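Long-range contacts in GARP domain-containing protein (Trypanosoma brucei brucei TREU927, PDB 6XZ6), which serves as a trypanosome receptor for the host complement regulator factor H and increases transmission of the parasite to tsetse flies: residues T13-E18 with H156-L161; L23-L28 with T140-D145; K52-R57 with E204-A209; A92-V97 with A189-A194; V146-L151 with K180-Q185. All coordinates share one frame; numbering follows the deposited sequence.

Contact 1 of 5, residues T13-E18 with H156-L161; sequences TKALCE and HNLRGL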
# COMPACT_ATOMS: atom_id res chain seq x y z
N THR A 13 9.96 10.99 17.06
CA THR A 13 8.50 10.81 17.22
C THR A 13 7.78 11.23 15.93
O THR A 13 6.85 10.56 15.52
CB THR A 13 8.00 11.49 18.51
OG1 THR A 13 8.74 10.96 19.60
CG2 THR A 13 6.51 11.23 18.78
N LYS A 14 8.26 12.32 15.27
CA LYS A 14 7.77 12.84 14.00
C LYS A 14 7.95 11.79 12.89
O LYS A 14 7.04 11.60 12.11
CB LYS A 14 8.53 14.13 13.65
CG LYS A 14 7.94 15.42 14.23
CD LYS A 14 8.88 16.56 14.01
CE LYS A 14 8.26 17.92 14.25
NZ LYS A 14 9.23 19.03 13.98
N ALA A 15 9.12 11.11 12.84
CA ALA A 15 9.44 10.06 11.86
C ALA A 15 8.54 8.85 12.00
O ALA A 15 8.10 8.32 10.99
CB ALA A 15 10.88 9.64 12.00
N LEU A 16 8.22 8.42 13.24
CA LEU A 16 7.27 7.34 13.55
C LEU A 16 5.86 7.70 13.08
O LEU A 16 5.16 6.89 12.51
CB LEU A 16 7.24 7.06 15.08
CG LEU A 16 8.47 6.42 15.75
CD1 LEU A 16 8.24 6.24 17.21
CD2 LEU A 16 8.76 5.05 15.17
N CYS A 17 5.47 8.94 13.31
CA CYS A 17 4.19 9.56 12.96
C CYS A 17 3.99 9.60 11.42
O CYS A 17 2.93 9.23 10.94
CB CYS A 17 4.12 10.95 13.60
SG CYS A 17 2.49 11.73 13.60
N GLU A 18 5.03 9.99 10.66
CA GLU A 18 5.03 10.06 9.20
C GLU A 18 4.85 8.67 8.62
O GLU A 18 3.99 8.49 7.77
CB GLU A 18 6.34 10.72 8.70
CG GLU A 18 6.43 11.04 7.22
CD GLU A 18 7.71 11.65 6.67
OE1 GLU A 18 8.75 11.65 7.37
OE2 GLU A 18 7.66 12.13 5.51
N HIS A 156 13.97 6.13 4.90
CA HIS A 156 15.35 6.61 5.02
C HIS A 156 15.46 7.58 6.19
O HIS A 156 16.48 7.59 6.85
CB HIS A 156 15.81 7.31 3.73
CG HIS A 156 16.26 6.37 2.66
ND1 HIS A 156 15.61 6.29 1.46
CD2 HIS A 156 17.32 5.52 2.65
CE1 HIS A 156 16.26 5.36 0.76
NE2 HIS A 156 17.30 4.89 1.44
N ASN A 157 14.43 8.42 6.42
CA ASN A 157 14.41 9.36 7.52
C ASN A 157 14.40 8.60 8.83
O ASN A 157 15.19 8.93 9.70
CB ASN A 157 13.25 10.35 7.41
CG ASN A 157 13.32 11.41 8.47
OD1 ASN A 157 14.29 12.19 8.55
ND2 ASN A 157 12.31 11.45 9.32
N LEU A 158 13.59 7.55 8.94
CA LEU A 158 13.51 6.72 10.15
C LEU A 158 14.84 5.98 10.42
O LEU A 158 15.32 5.96 11.54
CB LEU A 158 12.36 5.72 10.03
CG LEU A 158 12.13 4.82 11.24
CD1 LEU A 158 11.31 5.55 12.31
CD2 LEU A 158 11.51 3.49 10.81
N ARG A 159 15.44 5.43 9.39
CA ARG A 159 16.67 4.69 9.40
C ARG A 159 17.89 5.58 9.83
O ARG A 159 18.88 5.06 10.42
CB ARG A 159 16.82 4.01 8.01
CG ARG A 159 18.06 3.15 7.81
CD ARG A 159 19.23 3.97 7.28
NE ARG A 159 20.29 3.09 6.83
CZ ARG A 159 21.57 3.42 6.74
NH1 ARG A 159 21.97 4.64 7.07
NH2 ARG A 159 22.47 2.53 6.35
N GLY A 160 17.80 6.89 9.56
CA GLY A 160 18.83 7.88 9.89
C GLY A 160 18.75 8.35 11.32
O GLY A 160 19.75 8.76 11.91
N LEU A 161 17.55 8.26 11.91
CA LEU A 161 17.24 8.64 13.29
C LEU A 161 17.34 7.50 14.29
O LEU A 161 17.62 7.76 15.46
CB LEU A 161 15.82 9.25 13.34
CG LEU A 161 15.65 10.57 12.58
CD1 LEU A 161 14.21 10.91 12.44
CD2 LEU A 161 16.38 11.72 13.25

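Contact 2 of 5, residues L23-L28 with T140-D145; sequences LRKLPL and TAVADD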
# COMPACT_ATOMS: atom_id res chain seq x y z
N LEU A 23 1.23 3.95 6.45
CA LEU A 23 0.81 2.56 6.63
C LEU A 23 -0.71 2.41 6.83
O LEU A 23 -1.28 1.43 6.41
CB LEU A 23 1.62 1.85 7.75
CG LEU A 23 3.17 1.78 7.53
CD1 LEU A 23 3.86 1.26 8.71
CD2 LEU A 23 3.53 0.92 6.35
N ARG A 24 -1.37 3.41 7.39
CA ARG A 24 -2.83 3.38 7.54
C ARG A 24 -3.54 3.74 6.23
O ARG A 24 -4.64 3.26 6.00
CB ARG A 24 -3.25 4.32 8.67
CG ARG A 24 -2.66 3.91 10.00
CD ARG A 24 -2.77 5.03 10.98
NE ARG A 24 -2.18 4.72 12.28
CZ ARG A 24 -1.83 5.63 13.18
NH1 ARG A 24 -1.97 6.92 12.93
NH2 ARG A 24 -1.30 5.25 14.33
N LYS A 25 -2.89 4.55 5.36
CA LYS A 25 -3.39 4.95 4.04
C LYS A 25 -3.26 3.86 3.02
O LYS A 25 -4.19 3.71 2.23
CB LYS A 25 -2.73 6.25 3.54
CG LYS A 25 -3.28 6.84 2.23
CD LYS A 25 -4.79 7.12 2.29
CE LYS A 25 -5.29 7.97 1.16
NZ LYS A 25 -6.75 7.80 0.97
N LEU A 26 -2.14 3.10 2.99
CA LEU A 26 -1.92 2.00 2.03
C LEU A 26 -3.12 1.05 1.82
O LEU A 26 -3.42 0.80 0.66
CB LEU A 26 -0.66 1.16 2.30
CG LEU A 26 0.69 1.69 1.82
CD1 LEU A 26 1.80 0.68 2.12
CD2 LEU A 26 0.67 2.02 0.35
N PRO A 27 -3.82 0.48 2.85
CA PRO A 27 -4.93 -0.45 2.55
C PRO A 27 -6.15 0.21 1.90
O PRO A 27 -6.94 -0.45 1.20
CB PRO A 27 -5.29 -1.02 3.92
CG PRO A 27 -4.26 -0.63 4.82
CD PRO A 27 -3.62 0.60 4.30
N LEU A 28 -6.33 1.52 2.16
CA LEU A 28 -7.42 2.32 1.62
C LEU A 28 -7.14 2.60 0.13
O LEU A 28 -8.01 2.48 -0.70
CB LEU A 28 -7.57 3.62 2.42
CG LEU A 28 -7.43 3.57 3.96
CD1 LEU A 28 -7.42 4.98 4.54
CD2 LEU A 28 -8.53 2.75 4.59
N THR A 140 -4.88 8.29 15.41
CA THR A 140 -5.71 7.77 14.31
C THR A 140 -5.45 8.45 12.94
O THR A 140 -6.06 8.04 11.95
CB THR A 140 -7.18 7.82 14.70
OG1 THR A 140 -7.48 9.10 15.27
CG2 THR A 140 -7.54 6.71 15.68
N ALA A 141 -4.52 9.44 12.88
CA ALA A 141 -4.16 10.16 11.66
C ALA A 141 -3.74 9.22 10.52
O ALA A 141 -3.05 8.21 10.74
CB ALA A 141 -3.05 11.16 11.94
N VAL A 142 -4.21 9.55 9.30
CA VAL A 142 -3.98 8.83 8.03
C VAL A 142 -3.40 9.85 7.04
O VAL A 142 -3.80 11.02 7.06
CB VAL A 142 -5.31 8.22 7.51
CG1 VAL A 142 -5.08 7.38 6.27
CG2 VAL A 142 -5.98 7.37 8.58
N ALA A 143 -2.43 9.42 6.19
CA ALA A 143 -1.79 10.28 5.20
C ALA A 143 -2.77 10.61 4.11
O ALA A 143 -3.65 9.81 3.84
CB ALA A 143 -0.58 9.59 4.58
N ASP A 144 -2.61 11.77 3.48
CA ASP A 144 -3.46 12.19 2.38
C ASP A 144 -3.22 11.36 1.13
O ASP A 144 -4.16 11.06 0.43
CB ASP A 144 -3.29 13.70 2.13
CG ASP A 144 -3.84 14.56 3.27
OD1 ASP A 144 -5.00 14.34 3.67
OD2 ASP A 144 -3.10 15.44 3.76
N ASP A 145 -1.99 10.97 0.88
CA ASP A 145 -1.61 10.12 -0.25
C ASP A 145 -0.33 9.33 0.10
O ASP A 145 0.29 9.56 1.14
CB ASP A 145 -1.44 10.94 -1.55
CG ASP A 145 -1.36 10.14 -2.87
OD1 ASP A 145 -1.76 8.93 -2.87
OD2 ASP A 145 -0.88 10.71 -3.89
O HOH W 1 -6.69 9.81 3.57

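Contact 3 of 5, residues K52-R57 with E204-A209; sequences KKAAKR and EAQEEA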
# COMPACT_ATOMS: atom_id res chain seq x y z
N LYS A 52 -19.43 -8.43 -30.02
CA LYS A 52 -19.77 -9.77 -30.52
C LYS A 52 -21.18 -9.75 -31.10
O LYS A 52 -21.42 -10.39 -32.13
CB LYS A 52 -19.69 -10.78 -29.36
CG LYS A 52 -20.05 -12.24 -29.67
CD LYS A 52 -19.61 -13.11 -28.49
CE LYS A 52 -20.36 -14.40 -28.29
NZ LYS A 52 -19.75 -15.17 -27.17
N LYS A 53 -22.11 -9.05 -30.42
CA LYS A 53 -23.49 -8.92 -30.86
C LYS A 53 -23.54 -8.17 -32.20
O LYS A 53 -24.14 -8.68 -33.15
CB LYS A 53 -24.34 -8.32 -29.72
CG LYS A 53 -25.35 -7.20 -30.05
CD LYS A 53 -25.22 -5.99 -29.08
CE LYS A 53 -25.69 -6.24 -27.66
NZ LYS A 53 -25.70 -4.99 -26.84
N ALA A 54 -22.81 -7.04 -32.31
CA ALA A 54 -22.72 -6.20 -33.52
C ALA A 54 -22.18 -7.00 -34.72
O ALA A 54 -22.73 -6.92 -35.82
CB ALA A 54 -21.85 -4.99 -33.24
N ALA A 55 -21.12 -7.81 -34.48
CA ALA A 55 -20.48 -8.65 -35.48
C ALA A 55 -21.46 -9.68 -35.97
O ALA A 55 -21.44 -10.00 -37.15
CB ALA A 55 -19.27 -9.33 -34.88
N LYS A 56 -22.34 -10.17 -35.09
CA LYS A 56 -23.36 -11.15 -35.42
C LYS A 56 -24.50 -10.53 -36.25
O LYS A 56 -24.99 -11.17 -37.18
CB LYS A 56 -23.88 -11.87 -34.17
CG LYS A 56 -23.02 -13.06 -33.76
CD LYS A 56 -23.59 -13.74 -32.51
CE LYS A 56 -22.68 -14.77 -31.89
NZ LYS A 56 -23.16 -15.16 -30.53
N ARG A 57 -24.88 -9.28 -35.93
CA ARG A 57 -25.90 -8.49 -36.64
C ARG A 57 -25.38 -8.14 -38.05
O ARG A 57 -26.15 -8.16 -39.01
CB ARG A 57 -26.23 -7.23 -35.81
CG ARG A 57 -27.01 -6.14 -36.53
CD ARG A 57 -27.22 -4.94 -35.64
NE ARG A 57 -27.76 -3.80 -36.38
CZ ARG A 57 -28.05 -2.62 -35.84
NH1 ARG A 57 -28.54 -1.64 -36.60
NH2 ARG A 57 -27.85 -2.40 -34.55
N GLU A 204 -16.52 0.64 -33.02
CA GLU A 204 -16.19 0.43 -34.43
C GLU A 204 -17.06 -0.70 -35.00
O GLU A 204 -17.54 -0.57 -36.12
CB GLU A 204 -14.70 0.14 -34.64
CG GLU A 204 -14.24 0.27 -36.09
CD GLU A 204 -12.75 0.16 -36.39
OE1 GLU A 204 -11.93 0.62 -35.57
OE2 GLU A 204 -12.41 -0.37 -37.48
N ALA A 205 -17.32 -1.76 -34.21
CA ALA A 205 -18.18 -2.89 -34.59
C ALA A 205 -19.63 -2.42 -34.71
O ALA A 205 -20.28 -2.73 -35.70
CB ALA A 205 -18.06 -4.02 -33.58
N GLN A 206 -20.11 -1.64 -33.73
CA GLN A 206 -21.47 -1.09 -33.70
C GLN A 206 -21.78 -0.11 -34.86
O GLN A 206 -22.92 -0.07 -35.33
CB GLN A 206 -21.75 -0.43 -32.34
CG GLN A 206 -22.01 -1.44 -31.21
CD GLN A 206 -22.39 -0.77 -29.91
OE1 GLN A 206 -22.03 0.39 -29.62
NE2 GLN A 206 -23.12 -1.51 -29.08
N GLU A 207 -20.77 0.67 -35.32
CA GLU A 207 -20.91 1.63 -36.42
C GLU A 207 -21.02 0.95 -37.80
O GLU A 207 -21.79 1.41 -38.65
CB GLU A 207 -19.76 2.64 -36.43
CG GLU A 207 -20.14 3.99 -35.84
CD GLU A 207 -19.37 4.44 -34.62
OE1 GLU A 207 -18.11 4.42 -34.66
OE2 GLU A 207 -20.01 4.83 -33.62
N GLU A 208 -20.25 -0.12 -38.01
CA GLU A 208 -20.23 -0.91 -39.24
C GLU A 208 -21.52 -1.72 -39.35
O GLU A 208 -21.99 -1.96 -40.46
CB GLU A 208 -19.03 -1.87 -39.27
CG GLU A 208 -17.67 -1.26 -38.99
CD GLU A 208 -16.90 -0.64 -40.14
OE1 GLU A 208 -15.71 -0.32 -39.92
OE2 GLU A 208 -17.46 -0.49 -41.25
N ALA A 209 -22.07 -2.16 -38.18
CA ALA A 209 -23.30 -2.96 -38.13
C ALA A 209 -24.59 -2.14 -38.12
O ALA A 209 -25.68 -2.72 -38.15
CB ALA A 209 -23.27 -3.90 -36.94

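Contact 4 of 5, residues A92-V97 with A189-A194; sequences AAAMEV and AETVRA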
# COMPACT_ATOMS: atom_id res chain seq x y z
N ALA A 92 -5.59 -9.94 -17.20
CA ALA A 92 -4.19 -10.08 -16.77
C ALA A 92 -3.75 -8.86 -15.98
O ALA A 92 -3.18 -9.04 -14.92
CB ALA A 92 -3.29 -10.30 -17.96
N ALA A 93 -4.08 -7.64 -16.41
CA ALA A 93 -3.70 -6.45 -15.66
C ALA A 93 -4.37 -6.37 -14.28
O ALA A 93 -3.67 -6.07 -13.32
CB ALA A 93 -3.95 -5.19 -16.47
N ALA A 94 -5.69 -6.71 -14.17
CA ALA A 94 -6.45 -6.71 -12.90
C ALA A 94 -5.93 -7.75 -11.93
O ALA A 94 -5.90 -7.51 -10.74
CB ALA A 94 -7.94 -6.92 -13.15
N MET A 95 -5.49 -8.91 -12.45
CA MET A 95 -4.88 -10.00 -11.70
C MET A 95 -3.59 -9.43 -11.07
O MET A 95 -3.35 -9.69 -9.89
CB MET A 95 -4.62 -11.20 -12.66
CG MET A 95 -3.70 -12.28 -12.11
SD MET A 95 -1.90 -11.92 -12.15
CE MET A 95 -1.55 -12.13 -13.83
N GLU A 96 -2.79 -8.61 -11.82
CA GLU A 96 -1.57 -8.01 -11.24
C GLU A 96 -1.94 -7.01 -10.15
O GLU A 96 -1.30 -7.00 -9.10
CB GLU A 96 -0.65 -7.34 -12.29
CG GLU A 96 -0.42 -8.07 -13.61
CD GLU A 96 0.57 -9.22 -13.68
OE1 GLU A 96 0.94 -9.60 -14.82
OE2 GLU A 96 0.96 -9.75 -12.62
N VAL A 97 -2.97 -6.18 -10.37
CA VAL A 97 -3.46 -5.23 -9.36
C VAL A 97 -3.77 -6.01 -8.05
O VAL A 97 -3.26 -5.63 -7.01
CB VAL A 97 -4.71 -4.41 -9.84
CG1 VAL A 97 -5.31 -3.60 -8.71
CG2 VAL A 97 -4.37 -3.52 -11.03
N ALA A 189 -3.24 1.39 -14.71
CA ALA A 189 -3.25 2.12 -15.98
C ALA A 189 -3.45 1.18 -17.18
O ALA A 189 -4.20 1.51 -18.10
CB ALA A 189 -1.97 2.93 -16.14
N GLU A 190 -2.80 0.01 -17.15
CA GLU A 190 -2.91 -1.04 -18.17
C GLU A 190 -4.35 -1.60 -18.24
O GLU A 190 -4.77 -2.00 -19.34
CB GLU A 190 -1.94 -2.19 -17.87
CG GLU A 190 -0.47 -1.94 -18.15
CD GLU A 190 0.50 -2.94 -17.52
OE1 GLU A 190 0.10 -4.10 -17.27
OE2 GLU A 190 1.68 -2.56 -17.29
N THR A 191 -5.08 -1.72 -17.10
CA THR A 191 -6.48 -2.22 -17.12
C THR A 191 -7.39 -1.17 -17.74
O THR A 191 -8.23 -1.50 -18.58
CB THR A 191 -7.06 -2.67 -15.76
OG1 THR A 191 -6.06 -3.13 -14.84
CG2 THR A 191 -8.11 -3.75 -15.93
N VAL A 192 -7.17 0.09 -17.36
CA VAL A 192 -7.93 1.23 -17.88
C VAL A 192 -7.70 1.36 -19.39
O VAL A 192 -8.67 1.54 -20.13
CB VAL A 192 -7.60 2.52 -17.07
CG1 VAL A 192 -8.16 3.76 -17.73
CG2 VAL A 192 -8.08 2.41 -15.62
N ARG A 193 -6.43 1.21 -19.86
CA ARG A 193 -6.01 1.31 -21.27
C ARG A 193 -6.67 0.25 -22.13
O ARG A 193 -7.11 0.55 -23.23
CB ARG A 193 -4.48 1.21 -21.38
CG ARG A 193 -3.87 2.18 -22.38
CD ARG A 193 -2.35 2.11 -22.43
NE ARG A 193 -1.71 2.54 -21.17
CZ ARG A 193 -0.96 1.75 -20.41
NH1 ARG A 193 -0.73 0.49 -20.76
NH2 ARG A 193 -0.43 2.22 -19.29
N ALA A 194 -6.77 -0.97 -21.61
CA ALA A 194 -7.40 -2.09 -22.28
C ALA A 194 -8.92 -1.95 -22.26
O ALA A 194 -9.58 -2.35 -23.21
CB ALA A 194 -6.97 -3.39 -21.61

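Contact 5 of 5, residues V146-L151 with K180-Q185; sequences VTPEAL and KLEELQ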
# COMPACT_ATOMS: atom_id res chain seq x y z
N VAL A 146 -0.01 8.35 -0.75
CA VAL A 146 1.21 7.54 -0.66
C VAL A 146 1.74 7.36 -2.10
O VAL A 146 1.03 6.86 -3.00
CB VAL A 146 1.12 6.19 0.10
CG1 VAL A 146 2.50 5.63 0.40
CG2 VAL A 146 0.34 6.34 1.40
N THR A 147 2.95 7.85 -2.32
CA THR A 147 3.66 7.70 -3.58
C THR A 147 4.86 6.83 -3.25
O THR A 147 5.33 6.90 -2.12
CB THR A 147 4.14 9.07 -4.13
OG1 THR A 147 4.98 9.70 -3.17
CG2 THR A 147 2.99 9.98 -4.55
N PRO A 148 5.41 6.04 -4.20
CA PRO A 148 6.64 5.29 -3.90
C PRO A 148 7.78 6.13 -3.29
O PRO A 148 8.45 5.64 -2.40
CB PRO A 148 7.02 4.71 -5.27
CG PRO A 148 5.71 4.56 -5.97
CD PRO A 148 4.98 5.82 -5.59
N GLU A 149 7.97 7.38 -3.73
CA GLU A 149 9.01 8.30 -3.26
C GLU A 149 8.78 8.74 -1.81
O GLU A 149 9.76 8.91 -1.08
CB GLU A 149 9.14 9.54 -4.17
CG GLU A 149 8.99 9.27 -5.68
CD GLU A 149 7.57 9.28 -6.24
OE1 GLU A 149 6.92 10.35 -6.19
OE2 GLU A 149 7.11 8.21 -6.72
N ALA A 150 7.51 8.95 -1.40
CA ALA A 150 7.17 9.35 -0.03
C ALA A 150 7.42 8.19 0.92
O ALA A 150 7.89 8.41 2.03
CB ALA A 150 5.71 9.78 0.06
N LEU A 151 7.11 6.97 0.48
CA LEU A 151 7.34 5.76 1.25
C LEU A 151 8.83 5.57 1.58
O LEU A 151 9.14 5.35 2.74
CB LEU A 151 6.76 4.55 0.49
CG LEU A 151 6.33 3.31 1.26
CD1 LEU A 151 5.31 3.63 2.34
CD2 LEU A 151 5.70 2.35 0.32
N LYS A 180 6.49 -2.24 -5.43
CA LYS A 180 5.20 -2.90 -5.57
C LYS A 180 4.09 -1.85 -5.76
O LYS A 180 3.17 -2.07 -6.53
CB LYS A 180 4.92 -3.78 -4.34
CG LYS A 180 5.06 -5.25 -4.62
CD LYS A 180 6.28 -5.88 -4.02
CE LYS A 180 6.47 -7.29 -4.53
NZ LYS A 180 7.76 -7.87 -4.08
N LEU A 181 4.20 -0.69 -5.11
CA LEU A 181 3.25 0.41 -5.23
C LEU A 181 3.35 1.05 -6.61
O LEU A 181 2.32 1.38 -7.17
CB LEU A 181 3.46 1.44 -4.09
CG LEU A 181 2.51 2.64 -3.99
CD1 LEU A 181 1.04 2.21 -3.92
CD2 LEU A 181 2.84 3.46 -2.78
N GLU A 182 4.55 1.13 -7.20
CA GLU A 182 4.81 1.66 -8.54
C GLU A 182 4.22 0.73 -9.60
O GLU A 182 3.61 1.20 -10.55
CB GLU A 182 6.32 1.78 -8.75
CG GLU A 182 6.74 2.79 -9.82
CD GLU A 182 8.23 2.90 -10.07
OE1 GLU A 182 9.04 2.58 -9.17
OE2 GLU A 182 8.60 3.33 -11.19
N GLU A 183 4.37 -0.59 -9.41
CA GLU A 183 3.82 -1.63 -10.27
C GLU A 183 2.31 -1.73 -10.10
O GLU A 183 1.65 -2.15 -11.05
CB GLU A 183 4.46 -2.99 -9.96
CG GLU A 183 5.89 -3.15 -10.44
CD GLU A 183 6.56 -4.42 -9.97
OE1 GLU A 183 7.10 -5.16 -10.83
OE2 GLU A 183 6.56 -4.69 -8.74
N LEU A 184 1.75 -1.37 -8.92
CA LEU A 184 0.29 -1.39 -8.68
C LEU A 184 -0.35 -0.30 -9.54
O LEU A 184 -1.45 -0.49 -10.07
CB LEU A 184 -0.09 -1.18 -7.18
CG LEU A 184 -1.60 -1.11 -6.81
CD1 LEU A 184 -2.20 -2.47 -6.71
CD2 LEU A 184 -1.83 -0.42 -5.49
N GLN A 185 0.35 0.83 -9.70
CA GLN A 185 -0.12 1.96 -10.50
C GLN A 185 0.04 1.71 -12.00
O GLN A 185 -0.85 2.08 -12.77
CB GLN A 185 0.51 3.27 -10.02
CG GLN A 185 0.35 3.45 -8.49
CD GLN A 185 1.04 4.67 -7.94
OE1 GLN A 185 2.10 5.10 -8.41
NE2 GLN A 185 0.46 5.23 -6.88

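Contact 1 of 5, residues T13-E18 with H156-L161
Leu158 and Asn157 both reach Ala15 through trans first torsions. With chi1 at -178°, Leu158 swings CG round opposite its own N and sends CD1 across to helix 4-61; Asn157, at -174°, does the same with its amide. The CB of Ala15 points toward the neighbouring helix and is the centre of the contact. This methyl has the Asn157 amide on one flank, with ND2 3.5 Å from Ala15 CB, and the last leucine of the segment on another, with Leu161 CD1 3.6 Å from the same Ala15 CB. A third neighbour, Leu158 CD1, lies 4.1 Å from Ala15 CB and also touches Leu16 CD2 at 3.9 Å, the two leucines meeting at a slant. The CB of Leu16 points away from helix 148-161, and CD2 alone comes within touch; Phe115 of helix 67-125 packs against both Leu16 and Leu158 and extends the apolar layer.

The two helices run nearly antiparallel, at 151°, with axes 9.3 Å apart, and Ala15 is the residue that points into the interface. Just along the helix, Cys17 is tied to Cys138 by a disulfide, so the chain is also fixed covalently beside this packing.

Nearby, Glu18 approaches Asn157 without bonding to it; its carboxylate pairs instead with Arg153, through OE2. The interface is therefore apolar packing plus an amide set against a methyl, and the salt bridge from Glu18 to Arg153 ties the same pair of helices at its edge.

Contact 2 of 5, residues L23-L28 with T140-D145
Arg24 and Lys25 receive an extended loop, residues 140-145, that links helix 129-137 to helix 148-161 and runs over the surface of helix 4-61 in this elongated helical bundle. Their side chains take opposite courses. Arg24 is stretched out from CG to NE after a chi1 of -61°, and this carries the guanidinium along the loop to Ala141. There NH1 gives a nearly straight hydrogen bond to Ala141 O at 2.8 Å, meeting a lone pair of the carbonyl, with the oxygen in the guanidinium plane. NH1 is shared with Cys138 O, while NH2 bonds Ser116 OG and NE pairs with Glu112 in a salt bridge, so the rotation of the group is fixed from several directions.

Lys25 bends instead, at chi2 of 57°, and lays its methylenes beside the loop backbone, CD 3.3 Å from Ala143 O and CE 3.4 Å from Asp144 O. Between the two basic residues Val142 fits its branches against the helix: CG2 faces Arg24 CB, while CG1 lies against Lys25, the two side chains crossing at about a right angle, and meets Leu28 CD1 at 3.8 Å. A water joins the far end, donating to Ala143 O at 3.1 Å and accepting a weak bond from Lys25 NZ at 3.3 Å.

Contact 3 of 5, residues K52-R57 with E204-A209
The Arg57 guanidinium lies beside Ala209, its NH1 held by a hydrogen bond to Phe212 O, a little further along the chain. Ala209 O sits over one face of the group and is close to NE, but the N-H directions are poor and no hydrogen bond forms there. Arg57 reaches this place as a fully extended chain, CG swung opposite the backbone N at chi1 166°, so that CD passes beside Ala209 on the way to the guanidinium.

Next to the arginine the packing is made of alanines. Ala54 CB lies 3.9 Å from Ala205 CB and 4.1 Å from Ala209 CB, while the Ala209 methyl also rests against Ala54 O. Gln206 flanks this group with its aliphatic part, CG standing 4.1 Å from Ala54 CB. Ala55 points away from this pair and touches Ala80 of helix 67-125, and Ala205 also touches Ala79 there, which makes this a junction of the three long helices near one end of the bundle.

The small residues let helix 4-61 and helix 165-208 lie close, with CA atoms of Ala54 and Gln206 5.3 Å apart. Contact across the pair is thus mainly van der Waals, while Arg57 probably adds a loose electrostatic attraction to the backbone oxygens of Ala209 and Phe212.

Contact 4 of 5, residues A92-V97 with A189-A194
Ala93 CB faces Thr191 directly, 3.4 Å from its OG1, and is buried between the helices. The same methyl rests on Glu190 CB at 3.9 Å, so it sits over two successive residues of helix 165-208. Around it, Thr191 divides its branches: OG1 lies 3.7 Å from Ala94 N, without a bond, and CG2 meets Ala94 CB at 4.2 Å. Val97, one turn on, brings CG2 to 4.2 Å from Thr191 OG1.

What puts the hydroxyl here is its own helix. Thr191 has a chi1 of -28°, with OG1 next to the backbone N, and OG1 forms a hydrogen bond to Ala187 O one turn earlier. The polar atom is thereby satisfied within its helix, and across the interface it behaves as little more than another packing atom.

The next shell is supplied by the third long helix, 4-61: Ala37 packs on Ala94 and Val97, and Ala40 packs on Thr191. Ala90, one turn before Ala94 on helix 67-125, touches both Thr191 and Ala194. The carboxylates of Glu190 and Glu96 stay apart, and Glu96 turns to a salt bridge with Arg99.

Axes 8.4 Å apart at 156° give close, nearly antiparallel packing over alanine and threonine, which suits the long three-helix bundle of this alanine-rich receptor.

Contact 5 of 5, residues V146-L151 with K180-Q185
The Gln185 amide and the ring of Pro148 meet at the outer border of this contact. Gln185 OE1 comes 4.1 Å from Pro148 CD, the two side chains crossing obliquely, and its NE2 stands near Val146 O without a hydrogen bond. The proline ring pushes its CG toward helix 165-208, where it is 3.8 Å from Glu182 N and 4.0 Å from Glu182 CB, so the ring lies against the backbone N of Glu182 as well as its side chain.

Inward of the proline stands Leu181. Its chi1 of -177° places CG opposite the backbone N and directs CD2 at Val146 and the first helical turn of the other segment, where that one methyl touches Val146 CG1 at 3.9 Å and Leu151 CD2 at 4.4 Å. Pro148 CG closes on Leu181 CG at 4.2 Å. Val146 and Leu181 cross at about a right angle.

A helix starts here. Thr147 is the N-cap of helix 148-161, its OG1 accepting from Ala150 N at 3.2 Å with an angle of 149° at the hydrogen, and Pro148 follows it in the first turn, a place where a residue lacking an N-H costs the helix no bond. The chain thus arrives extended through Val146 and Thr147, enters the helix at Pro148, and packs its first turn on helix 165-208.

Helix 4-61 flanks the contact: Leu29 lies on Leu181, and Lys25 on Val146. Further along, Gln22 touches Leu151 and gives a hydrogen bond from NE2 to the carbonyl oxygen of Ala150.

Overall arrangement
The contacts lie along an elongated bundle of helices 4-61, 67-125 and 165-208, with the shorter helix 148-161 beside one half. Contact 1 is near one end and contact 3 near the other, their centres about 58 Å apart. Between them come contacts 2 and 5, whose centres are about 13 Å apart and which touch at Val146 and Leu181, then contact 4, which meets contact 5 at Val97 and Leu184. Contacts 1, 2 and 3 share helix 4-61; contacts 3, 4 and 5, helix 165-208; contacts 1 and 5, helix 148-161. Along the chain, contact 2 closes before contact 5 opens, while contacts 1 and 3 cross. Distant parts of the sequence are thus held together along the rod.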